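Local atomic coordinates of protein male-specific lethal-3 (Drosophila melanogaster, PDB entry 3M9Q), a protein that serves as a subunit of the male-specific lethal complex in X-chromosome dosage compensation, its chromodomain recognising the trimethylated tail of histone H3. Residues Val26-Pro31 against Tyr61-Gln66. The protein carries 1 engineered substitution. Residues are numbered along the deposited sequence; the frame is centred on the assembly and turned at random.
Sequences VLCYEP and YKIHFQ
The sulfur of C28 meets two side chains of strand 57-65: SG lies 3.5 Å from I63 CD1 and 4.2 Å from F65 CE1. No hydrogen bond links 26-31 to 61-66. The contact is an apolar one, buried near the centre of the SH3-like chromodomain, where the antiparallel sheet curls enough to bring together strands 25-29 and 57-65, two strands that are not sheet neighbours. Strand 39-51 runs between them, and its S42 is touched by both C28 and F65. The closest CA atoms of the two segments, those of C28 and F65, are 8.6 Å apart, and side chains alone make the join.

C28 carries SG anti to its backbone N (chi1 -176°), and CB, already directed at the facing strand, shares in the contact. The sulfur approaches F65 at the rim of the ring, 82° off the ring normal and 5.5 Å from the centroid, an edge-on sulfur-aromatic arrangement rather than a stack over the face. CB likewise meets the ring near its plane. I63 reaches C28 by its ethyl branch: CG1 sits between the backbone N and the carbonyl carbon (chi1 65°), and the extended second torsion carries CD1 toward C28, where it is the atom that touches.

The other face of strand 25-29 belongs to a different layer: L27 and Y29 pack on helix 86-100, whereas C28 and V26 touch L81 on the inner side. Within strand 57-65, I63 CD1 also lies 3.6 Å from F65 CZ, so one methyl borders both the thiol and the aromatic ring.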
ATOM      1  N   VAL A  26       5.296   5.039   0.274  1.00  9.02           N
ATOM      2  CA  VAL A  26       3.964   4.905  -0.322  1.00  9.78           C
ATOM      3  C   VAL A  26       2.908   5.062   0.762  1.00  9.59           C
ATOM      4  O   VAL A  26       3.202   4.959   1.951  1.00  9.79           O
ATOM      5  CB  VAL A  26       3.804   3.536  -1.031  1.00  9.91           C
ATOM      6  CG1 VAL A  26       4.830   3.385  -2.162  1.00 10.50           C
ATOM      7  CG2 VAL A  26       3.907   2.376  -0.022  1.00 11.22           C
ATOM      8  N   LEU A  27       1.680   5.323   0.356  1.00  8.93           N
ATOM      9  CA  LEU A  27       0.580   5.434   1.303  1.00  9.19           C
ATOM     10  C   LEU A  27      -0.324   4.225   1.115  1.00  9.42           C
ATOM     11  O   LEU A  27      -0.721   3.910  -0.007  1.00 10.80           O
ATOM     12  CB  LEU A  27      -0.181   6.747   1.101  1.00  9.71           C
ATOM     13  CG  LEU A  27       0.704   8.003   1.041  1.00  9.91           C
ATOM     14  CD1 LEU A  27      -0.140   9.261   0.850  1.00 11.95           C
ATOM     15  CD2 LEU A  27       1.622   8.156   2.256  1.00 11.98           C
ATOM     16  N   CYS A  28      -0.622   3.538   2.204  1.00  8.76           N
ATOM     17  CA  CYS A  28      -1.350   2.271   2.157  1.00  8.87           C
ATOM     18  C   CYS A  28      -2.708   2.395   2.827  1.00  8.89           C
ATOM     19  O   CYS A  28      -2.813   2.817   3.971  1.00  9.60           O
ATOM     20  CB  CYS A  28      -0.549   1.178   2.877  1.00  9.20           C
ATOM     21  SG  CYS A  28      -1.290  -0.481   2.793  1.00 10.75           S
ATOM     22  N   TYR A  29      -3.746   1.970   2.125  1.00  9.13           N
ATOM     23  CA  TYR A  29      -5.101   1.967   2.701  1.00  9.81           C
ATOM     24  C   TYR A  29      -5.235   0.950   3.817  1.00 10.63           C
ATOM     25  O   TYR A  29      -4.747  -0.163   3.742  1.00 10.49           O
ATOM     26  CB  TYR A  29      -6.168   1.687   1.636  1.00 10.76           C
ATOM     27  CG  TYR A  29      -6.605   2.907   0.874  1.00 10.78           C
ATOM     28  CD1 TYR A  29      -7.331   3.910   1.500  1.00 11.56           C
ATOM     29  CD2 TYR A  29      -6.280   3.067  -0.458  1.00 11.20           C
ATOM     30  CE1 TYR A  29      -7.742   5.025   0.806  1.00 11.95           C
ATOM     31  CE2 TYR A  29      -6.685   4.186  -1.163  1.00 11.74           C
ATOM     32  CZ  TYR A  29      -7.414   5.162  -0.520  1.00 12.23           C
ATOM     33  OH  TYR A  29      -7.834   6.303  -1.176  1.00 13.97           O
ATOM     34  N   GLU A  30      -5.931   1.376   4.858  1.00 11.22           N
ATOM     35  CA  GLU A  30      -6.370   0.491   5.942  1.00 12.15           C
ATOM     36  C   GLU A  30      -7.087  -0.743   5.385  1.00 11.18           C
ATOM     37  O   GLU A  30      -8.037  -0.599   4.626  1.00 11.33           O
ATOM     38  CB  GLU A  30      -7.333   1.265   6.863  1.00 13.41           C
ATOM     39  CG  GLU A  30      -8.150   0.422   7.817  1.00 14.80           C
ATOM     40  CD  GLU A  30      -7.298  -0.204   8.864  1.00 15.66           C
ATOM     41  OE1 GLU A  30      -6.765   0.584   9.700  1.00 19.17           O
ATOM     42  OE2 GLU A  30      -7.161  -1.442   8.879  1.00 16.55           O
ATOM     43  N   PRO A  31      -6.649  -1.957   5.764  1.00 11.13           N
ATOM     44  CA  PRO A  31      -7.285  -3.154   5.207  1.00 11.70           C
ATOM     45  C   PRO A  31      -8.614  -3.545   5.864  1.00 11.17           C
ATOM     46  O   PRO A  31      -9.401  -4.271   5.276  1.00 12.10           O
ATOM     47  CB  PRO A  31      -6.232  -4.247   5.455  1.00 12.71           C
ATOM     48  CG  PRO A  31      -5.510  -3.802   6.647  1.00 13.98           C
ATOM     49  CD  PRO A  31      -5.429  -2.302   6.521  1.00 12.97           C
ATOM     50  N   TYR A  61       3.820  -6.580  -2.686  1.00 10.31           N
ATOM     51  CA  TYR A  61       4.635  -5.520  -2.105  1.00 10.51           C
ATOM     52  C   TYR A  61       4.694  -5.688  -0.608  1.00 10.47           C
ATOM     53  O   TYR A  61       3.714  -5.459   0.092  1.00 10.81           O
ATOM     54  CB  TYR A  61       4.045  -4.151  -2.462  1.00  9.95           C
ATOM     55  CG  TYR A  61       3.917  -3.922  -3.956  1.00  9.63           C
ATOM     56  CD1 TYR A  61       4.945  -3.332  -4.685  1.00 10.03           C
ATOM     57  CD2 TYR A  61       2.781  -4.314  -4.647  1.00  9.76           C
ATOM     58  CE1 TYR A  61       4.840  -3.132  -6.056  1.00  9.86           C
ATOM     59  CE2 TYR A  61       2.667  -4.113  -6.016  1.00  9.75           C
ATOM     60  CZ  TYR A  61       3.701  -3.530  -6.718  1.00  9.85           C
ATOM     61  OH  TYR A  61       3.602  -3.322  -8.079  1.00 10.59           O
ATOM     62  N   LYS A  62       5.841  -6.128  -0.114  1.00 10.22           N
ATOM     63  CA  LYS A  62       6.054  -6.182   1.330  1.00 10.74           C
ATOM     64  C   LYS A  62       6.349  -4.778   1.813  1.00 10.47           C
ATOM     65  O   LYS A  62       7.270  -4.122   1.323  1.00 10.32           O
ATOM     66  CB  LYS A  62       7.195  -7.126   1.723  1.00 12.34           C
ATOM     67  CG  LYS A  62       7.236  -7.351   3.238  1.00 14.66           C
ATOM     68  CD  LYS A  62       8.383  -8.207   3.720  1.00 17.57           C
ATOM     69  CE  LYS A  62       8.264  -8.414   5.223  1.00 19.60           C
ATOM     70  NZ  LYS A  62       9.266  -9.375   5.756  1.00 21.64           N
ATOM     71  N   ILE A  63       5.549  -4.325   2.767  1.00 10.21           N
ATOM     72  CA  ILE A  63       5.685  -2.973   3.289  1.00 10.74           C
ATOM     73  C   ILE A  63       5.839  -2.919   4.795  1.00 10.48           C
ATOM     74  O   ILE A  63       5.402  -3.798   5.534  1.00 11.21           O
ATOM     75  CB  ILE A  63       4.516  -2.063   2.846  1.00 10.94           C
ATOM     76  CG1 ILE A  63       3.186  -2.537   3.434  1.00 11.47           C
ATOM     77  CG2 ILE A  63       4.452  -1.944   1.316  1.00 11.86           C
ATOM     78  CD1 ILE A  63       2.023  -1.564   3.149  1.00 12.35           C
ATOM     79  N   HIS A  64       6.505  -1.850   5.201  1.00 10.03           N
ATOM     80  CA  HIS A  64       6.702  -1.459   6.589  1.00 10.64           C
ATOM     81  C   HIS A  64       5.880  -0.211   6.874  1.00  9.87           C
ATOM     82  O   HIS A  64       5.874   0.736   6.094  1.00 10.43           O
ATOM     83  CB  HIS A  64       8.187  -1.152   6.826  1.00 11.38           C
ATOM     84  CG  HIS A  64       8.486  -0.643   8.201  1.00 11.41           C
ATOM     85  ND1 HIS A  64       8.520  -1.476   9.296  1.00 12.26           N
ATOM     86  CD2 HIS A  64       8.753   0.602   8.667  1.00 11.87           C
ATOM     87  CE1 HIS A  64       8.799  -0.769  10.377  1.00 12.81           C
ATOM     88  NE2 HIS A  64       8.951   0.494  10.022  1.00 12.52           N
ATOM     89  N   PHE A  65       5.194  -0.208   8.000  1.00 10.52           N
ATOM     90  CA  PHE A  65       4.417   0.967   8.417  1.00 10.46           C
ATOM     91  C   PHE A  65       5.298   1.875   9.236  1.00 10.28           C
ATOM     92  O   PHE A  65       5.789   1.509  10.293  1.00 10.74           O
ATOM     93  CB  PHE A  65       3.157   0.517   9.144  1.00 11.71           C
ATOM     94  CG  PHE A  65       2.310  -0.338   8.277  1.00 12.56           C
ATOM     95  CD1 PHE A  65       1.536   0.235   7.284  1.00 12.57           C
ATOM     96  CD2 PHE A  65       2.374  -1.719   8.359  1.00 13.56           C
ATOM     97  CE1 PHE A  65       0.780  -0.546   6.445  1.00 13.88           C
ATOM     98  CE2 PHE A  65       1.628  -2.508   7.513  1.00 14.66           C
ATOM     99  CZ  PHE A  65       0.832  -1.918   6.555  1.00 14.41           C
ATOM    100  N   GLN A  66       5.534   3.060   8.702  1.00  9.83           N
ATOM    101  CA  GLN A  66       6.488   3.978   9.317  1.00 10.58           C
ATOM    102  C   GLN A  66       6.059   4.312  10.747  1.00 10.46           C
ATOM    103  O   GLN A  66       4.910   4.675  11.007  1.00 10.68           O
ATOM    104  CB  GLN A  66       6.610   5.272   8.503  1.00 10.71           C
ATOM    105  CG  GLN A  66       7.125   5.118   7.073  1.00 10.91           C
ATOM    106  CD  GLN A  66       8.571   4.687   7.000  1.00 11.39           C
ATOM    107  OE1 GLN A  66       8.943   3.605   7.457  1.00 12.63           O
ATOM    108  NE2 GLN A  66       9.399   5.527   6.401  1.00 11.19           N
TER